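Local coordinates for protein succinylglutamate desuccinylase/aspartoacylase (Ruegeria sp. TM1040, PDB 3NA6) that probably hydrolyses an amide bond in an N-acylated amino acid, as zinc-dependent succinylglutamate desuccinylases and aspartoacylases do, at residues A[111-116]-A[125-130]. Numbering follows the deposited sequence.
Sequences NRAFPG and KIADYF
Ala113 sets its CB 4.2 Å from CB of Ala127, two methyl groups small enough to let the loop lie close against helix 122-134. Phe114 follows with the main apolar contact: CB of Ala127 stands over the middle of its ring, 3.7 Å from the centroid and 9° off the normal, a CH-pi contact. With CG anti to the carbonyl carbon (chi1 -77°), the ring reaches the helix although the side chain does not set out toward it; CE2 comes 3.2 Å from Ala127 O, and CB of Phe130 meets the ring edge. Tyr195 of helix 195-200 also touches this ring. An alanine in place of Phe114 would probably leave the Ala127 methyl without its aromatic partner and open a gap between helices 122-134 and 195-200. Pro115, the residue type that most readily accepts a cis peptide bond before it, turns its O to Asp128 CA (3.4 Å, CA-H...O). One water donates to this O and to Asp128 OD1, at 2.7 and 2.6 Å; the carboxylate can also accept from Arg132 (salt bridge, OD1) and Asn5 (hydrogen bond, OD2). Gly116 CA, at positive phi, passes 3.9 Å from Ala127 CB, where any side chain would strike the helix. The fit thus depends on matched shapes, with carbonyl oxygens met by C-H groups and water.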
ATOM      1  N   ASN A 111     -10.472 -12.982 -19.547  1.00 25.48           N
ATOM      2  CA  ASN A 111     -10.520 -14.178 -20.357  1.00 25.87           C
ATOM      3  C   ASN A 111     -11.221 -15.344 -19.704  1.00 28.26           C
ATOM      4  O   ASN A 111     -11.531 -16.315 -20.404  1.00 31.27           O
ATOM      5  CB  ASN A 111      -9.141 -14.631 -20.808  1.00 25.87           C
ATOM      6  CG  ASN A 111      -9.208 -15.562 -22.009  1.00 31.58           C
ATOM      7  OD1 ASN A 111     -10.044 -15.384 -22.900  1.00 31.74           O
ATOM      8  ND2 ASN A 111      -8.345 -16.576 -22.030  1.00 32.76           N
ATOM      9  N   ARG A 112     -11.482 -15.277 -18.404  0.50 27.08           N
ATOM     10  CA  ARG A 112     -12.274 -16.309 -17.729  0.50 28.21           C
ATOM     11  C   ARG A 112     -13.565 -15.750 -17.107  0.50 25.97           C
ATOM     12  O   ARG A 112     -14.153 -16.388 -16.244  0.50 24.74           O
ATOM     13  CB  ARG A 112     -11.403 -17.023 -16.672  0.50 30.19           C
ATOM     14  CG  ARG A 112      -9.971 -17.323 -17.175  0.50 31.97           C
ATOM     15  CD  ARG A 112      -9.369 -18.634 -16.624  0.50 39.11           C
ATOM     16  NE  ARG A 112      -7.935 -18.751 -16.902  0.50 39.12           N
ATOM     17  CZ  ARG A 112      -6.998 -18.931 -15.974  0.50 39.03           C
ATOM     18  NH1 ARG A 112      -7.326 -19.046 -14.693  0.50 35.66           N
ATOM     19  NH2 ARG A 112      -5.727 -19.021 -16.336  0.50 35.36           N
ATOM     20  N   ALA A 113     -14.009 -14.570 -17.560  1.00 25.54           N
ATOM     21  CA  ALA A 113     -15.185 -13.901 -16.989  1.00 22.06           C
ATOM     22  C   ALA A 113     -16.513 -14.173 -17.711  1.00 22.37           C
ATOM     23  O   ALA A 113     -17.565 -13.697 -17.276  1.00 24.61           O
ATOM     24  CB  ALA A 113     -14.926 -12.380 -16.874  1.00 22.83           C
ATOM     25  N   PHE A 114     -16.478 -14.944 -18.788  1.00 22.09           N
ATOM     26  CA  PHE A 114     -17.658 -15.128 -19.660  1.00 23.64           C
ATOM     27  C   PHE A 114     -18.629 -16.182 -19.103  1.00 24.65           C
ATOM     28  O   PHE A 114     -18.200 -17.134 -18.476  1.00 26.15           O
ATOM     29  CB  PHE A 114     -17.213 -15.407 -21.098  1.00 23.45           C
ATOM     30  CG  PHE A 114     -16.774 -14.164 -21.793  1.00 25.89           C
ATOM     31  CD1 PHE A 114     -15.518 -13.623 -21.540  1.00 21.21           C
ATOM     32  CD2 PHE A 114     -17.658 -13.454 -22.575  1.00 24.00           C
ATOM     33  CE1 PHE A 114     -15.148 -12.427 -22.094  1.00 16.37           C
ATOM     34  CE2 PHE A 114     -17.277 -12.247 -23.150  1.00 26.72           C
ATOM     35  CZ  PHE A 114     -16.018 -11.745 -22.898  1.00 22.43           C
ATOM     36  N   PRO A 115     -19.948 -15.975 -19.279  1.00 22.87           N
ATOM     37  CA  PRO A 115     -20.604 -14.937 -20.066  1.00 23.80           C
ATOM     38  C   PRO A 115     -20.756 -13.574 -19.349  1.00 25.08           C
ATOM     39  O   PRO A 115     -21.247 -12.638 -19.945  1.00 28.32           O
ATOM     40  CB  PRO A 115     -21.970 -15.542 -20.322  1.00 22.97           C
ATOM     41  CG  PRO A 115     -22.241 -16.328 -19.084  1.00 24.60           C
ATOM     42  CD  PRO A 115     -20.928 -16.917 -18.716  1.00 21.87           C
ATOM     43  N   GLY A 116     -20.314 -13.457 -18.105  1.00 26.56           N
ATOM     44  CA  GLY A 116     -20.399 -12.190 -17.389  1.00 24.91           C
ATOM     45  C   GLY A 116     -21.822 -11.899 -16.948  1.00 26.74           C
ATOM     46  O   GLY A 116     -22.707 -12.736 -17.043  1.00 25.44           O
ATOM     47  N   LYS A 125     -19.187  -6.941 -16.363  1.00 22.08           N
ATOM     48  CA  LYS A 125     -20.006  -6.043 -17.213  1.00 22.27           C
ATOM     49  C   LYS A 125     -19.405  -5.888 -18.631  1.00 18.83           C
ATOM     50  O   LYS A 125     -20.137  -5.926 -19.623  1.00 21.73           O
ATOM     51  CB  LYS A 125     -20.179  -4.671 -16.550  1.00 22.48           C
ATOM     52  CG  LYS A 125     -21.085  -4.701 -15.271  1.00 26.26           C
ATOM     53  CD  LYS A 125     -20.925  -3.414 -14.487  1.00 29.97           C
ATOM     54  CE  LYS A 125     -22.122  -3.031 -13.682  1.00 39.49           C
ATOM     55  NZ  LYS A 125     -21.765  -1.916 -12.758  1.00 33.03           N
ATOM     56  N   ILE A 126     -18.076  -5.800 -18.727  1.00 19.70           N
ATOM     57  CA  ILE A 126     -17.387  -5.859 -20.020  1.00 19.45           C
ATOM     58  C   ILE A 126     -17.732  -7.163 -20.746  1.00 22.13           C
ATOM     59  O   ILE A 126     -18.165  -7.149 -21.909  1.00 20.85           O
ATOM     60  CB  ILE A 126     -15.851  -5.673 -19.892  1.00 19.16           C
ATOM     61  CG1 ILE A 126     -15.523  -4.283 -19.340  1.00 22.13           C
ATOM     62  CG2 ILE A 126     -15.160  -5.831 -21.219  1.00 15.30           C
ATOM     63  CD1 ILE A 126     -14.000  -4.051 -18.998  1.00 21.57           C
ATOM     64  N   ALA A 127     -17.533  -8.285 -20.070  1.00 21.27           N
ATOM     65  CA  ALA A 127     -17.826  -9.588 -20.650  1.00 21.12           C
ATOM     66  C   ALA A 127     -19.280  -9.691 -21.108  1.00 21.67           C
ATOM     67  O   ALA A 127     -19.569 -10.142 -22.222  1.00 20.05           O
ATOM     68  CB  ALA A 127     -17.522 -10.708 -19.648  1.00 17.93           C
ATOM     69  N   ASP A 128     -20.192  -9.243 -20.270  1.00 20.81           N
ATOM     70  CA  ASP A 128     -21.607  -9.305 -20.606  1.00 23.75           C
ATOM     71  C   ASP A 128     -21.961  -8.483 -21.856  1.00 23.08           C
ATOM     72  O   ASP A 128     -22.813  -8.875 -22.649  1.00 22.58           O
ATOM     73  CB  ASP A 128     -22.468  -8.842 -19.425  1.00 25.08           C
ATOM     74  CG  ASP A 128     -23.933  -8.837 -19.760  1.00 25.28           C
ATOM     75  OD1 ASP A 128     -24.560  -9.928 -19.715  1.00 25.41           O
ATOM     76  OD2 ASP A 128     -24.429  -7.756 -20.115  1.00 24.24           O
ATOM     77  N   TYR A 129     -21.324  -7.335 -22.012  1.00 23.67           N
ATOM     78  CA  TYR A 129     -21.573  -6.487 -23.167  1.00 21.70           C
ATOM     79  C   TYR A 129     -21.064  -7.165 -24.437  1.00 19.73           C
ATOM     80  O   TYR A 129     -21.692  -7.091 -25.490  1.00 20.05           O
ATOM     81  CB  TYR A 129     -20.926  -5.102 -22.983  1.00 21.51           C
ATOM     82  CG  TYR A 129     -21.262  -4.137 -24.085  1.00 22.11           C
ATOM     83  CD1 TYR A 129     -22.520  -3.549 -24.168  1.00 21.92           C
ATOM     84  CD2 TYR A 129     -20.335  -3.812 -25.042  1.00 22.10           C
ATOM     85  CE1 TYR A 129     -22.817  -2.680 -25.190  1.00 25.67           C
ATOM     86  CE2 TYR A 129     -20.628  -2.938 -26.038  1.00 22.41           C
ATOM     87  CZ  TYR A 129     -21.855  -2.393 -26.122  1.00 23.64           C
ATOM     88  OH  TYR A 129     -22.116  -1.530 -27.143  1.00 23.82           O
ATOM     89  N   PHE A 130     -19.895  -7.792 -24.349  1.00 17.86           N
ATOM     90  CA  PHE A 130     -19.367  -8.536 -25.483  1.00 18.57           C
ATOM     91  C   PHE A 130     -20.228  -9.747 -25.780  1.00 19.58           C
ATOM     92  O   PHE A 130     -20.552  -9.987 -26.932  1.00 23.21           O
ATOM     93  CB  PHE A 130     -17.874  -8.882 -25.292  1.00 18.30           C
ATOM     94  CG  PHE A 130     -16.946  -7.726 -25.665  1.00 19.92           C
ATOM     95  CD1 PHE A 130     -16.966  -6.543 -24.917  1.00 19.96           C
ATOM     96  CD2 PHE A 130     -16.145  -7.788 -26.779  1.00 24.85           C
ATOM     97  CE1 PHE A 130     -16.201  -5.489 -25.252  1.00 19.06           C
ATOM     98  CE2 PHE A 130     -15.356  -6.712 -27.133  1.00 22.29           C
ATOM     99  CZ  PHE A 130     -15.371  -5.571 -26.363  1.00 23.35           C
TER
HETATM  100  O   HOH W   1     -23.873 -12.308 -20.382  1.00 27.23           O